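Side-chain contact in glyoxalase family protein (Bacillus cereus, PDB 1SS4), which is of unconfirmed function but belongs to the glyoxalase (vicinal oxygen chelate) superfamily and may act as a metal-dependent methylmalonyl-CoA epimerase: residues M62-T65 / S70-E73. Sequence-based numbering, arbitrary orientation.
Sequences MMVT and SRIE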
loop_
_atom_site.group_PDB
_atom_site.type_symbol
_atom_site.label_atom_id
_atom_site.label_comp_id
_atom_site.label_asym_id
_atom_site.label_seq_id
_atom_site.Cartn_x
_atom_site.Cartn_y
_atom_site.Cartn_z
HETATM N N MSE A 62 13.501 -0.837 5.480
HETATM C CA MSE A 62 13.076 -0.923 4.093
HETATM C C MSE A 62 13.245 -2.343 3.560
HETATM O O MSE A 62 14.340 -2.903 3.604
HETATM C CB MSE A 62 13.885 0.057 3.241
HETATM C CG MSE A 62 13.381 0.210 1.813
HETATM SE SE MSE A 62 11.621 1.062 1.677
HETATM C CE MSE A 62 12.119 2.944 1.982
HETATM N N MSE A 63 12.141 -2.920 3.087
HETATM C CA MSE A 63 12.126 -4.274 2.526
HETATM C C MSE A 63 12.031 -4.149 1.003
HETATM O O MSE A 63 11.284 -3.315 0.494
HETATM C CB MSE A 63 10.881 -5.049 2.979
HETATM C CG MSE A 63 10.556 -5.029 4.460
HETATM SE SE MSE A 63 11.959 -5.869 5.501
HETATM C CE MSE A 63 11.726 -7.713 4.984
ATOM N N VAL A 64 12.740 -5.008 0.283
ATOM C CA VAL A 64 12.692 -4.985 -1.169
ATOM C C VAL A 64 12.395 -6.380 -1.716
ATOM O O VAL A 64 12.790 -7.389 -1.118
ATOM C CB VAL A 64 14.021 -4.469 -1.769
ATOM C CG1 VAL A 64 15.169 -5.462 -1.474
ATOM C CG2 VAL A 64 13.852 -4.247 -3.275
ATOM N N THR A 65 11.686 -6.451 -2.837
ATOM C CA THR A 65 11.381 -7.751 -3.425
ATOM C C THR A 65 12.609 -8.234 -4.194
ATOM O O THR A 65 13.458 -7.433 -4.583
ATOM C CB THR A 65 10.226 -7.659 -4.425
ATOM O OG1 THR A 65 10.467 -6.565 -5.328
ATOM C CG2 THR A 65 8.909 -7.463 -3.697
ATOM N N SER A 70 9.861 -3.665 -6.176
ATOM C CA SER A 70 8.909 -3.232 -5.171
ATOM C C SER A 70 9.469 -3.185 -3.777
ATOM O O SER A 70 10.338 -3.977 -3.417
ATOM C CB SER A 70 7.708 -4.163 -5.208
ATOM O OG SER A 70 7.292 -4.370 -6.544
ATOM N N ARG A 71 8.944 -2.269 -2.981
ATOM C CA ARG A 71 9.423 -2.129 -1.624
ATOM C C ARG A 71 8.313 -1.880 -0.618
ATOM O O ARG A 71 7.291 -1.266 -0.937
ATOM C CB ARG A 71 10.433 -0.978 -1.539
ATOM C CG ARG A 71 11.768 -1.250 -2.217
ATOM C CD ARG A 71 12.606 0.032 -2.352
ATOM N NE ARG A 71 13.968 -0.304 -2.746
ATOM C CZ ARG A 71 14.336 -0.624 -3.981
ATOM N NH1 ARG A 71 13.443 -0.633 -4.965
ATOM N NH2 ARG A 71 15.591 -0.973 -4.225
ATOM N N ILE A 72 8.548 -2.356 0.603
ATOM C CA ILE A 72 7.633 -2.153 1.716
ATOM C C ILE A 72 8.453 -1.458 2.798
ATOM O O ILE A 72 9.476 -1.971 3.258
ATOM C CB ILE A 72 7.093 -3.469 2.271
ATOM C CG1 ILE A 72 6.185 -4.119 1.243
ATOM C CG2 ILE A 72 6.360 -3.229 3.602
ATOM C CD1 ILE A 72 5.938 -5.616 1.510
ATOM N N GLU A 73 8.010 -0.271 3.185
ATOM C CA GLU A 73 8.695 0.476 4.228
ATOM C C GLU A 73 7.951 0.228 5.525
ATOM O O GLU A 73 6.742 0.465 5.607
ATOM C CB GLU A 73 8.682 1.978 3.923
ATOM C CG GLU A 73 9.487 2.805 4.917
ATOM C CD GLU A 73 9.529 4.297 4.562
ATOM O OE1 GLU A 73 9.853 4.643 3.403
ATOM O OE2 GLU A 73 9.245 5.130 5.439
#
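Met63 and Ile72 form a hydrogen-bonded pair of an antiparallel beta hairpin made by strands 57-64 and 71-79. Met63 N donates to Ile72 O at 2.8 Å, and Ile72 N returns a bond to Met63 O at 2.9 Å. Toward the turn, Thr65 N donates to Ser70 O at 2.9 Å. Thr65 also uses its side chain: Ser70 N donates to Thr65 OG1 at 3.1 Å. A chi1 of 49° sets this hydroxyl between its own backbone N and carbonyl carbon, and it also hydrogen-bonds to Asp67 OD1 inside the turn.

On one face, Val64 and Arg71 lie side by side. Val64 CG2 sits over the centre of the guanidinium, 3.7 Å from Arg71 CZ. Arg71 NE also forms a salt bridge with Glu37 OE1 on the neighbouring strand 35-42. Beside them, selenomethionine Met62 folds back across Glu73. Its SE is 3.8 Å from Glu73 CB, and its CE lies 3.2 Å from Glu73 OE1. Glu73 OE1 also makes a long, weak ion pair with Arg98 NH2 of the second subunit.

On the other face, Met63 CB packs against Ile72 CB at 4.2 Å. Both side chains reach Phe29 of helix 22-32.

The chemistry thus differs by face: apolar groups seat the sheet on its helix, while on the reverse methyl groups of Val64 and Met62 lie against a guanidinium and a carboxylate. The Thr65 hydroxyl links the far end of the turn, through Ser70 N, with Asp67 within it.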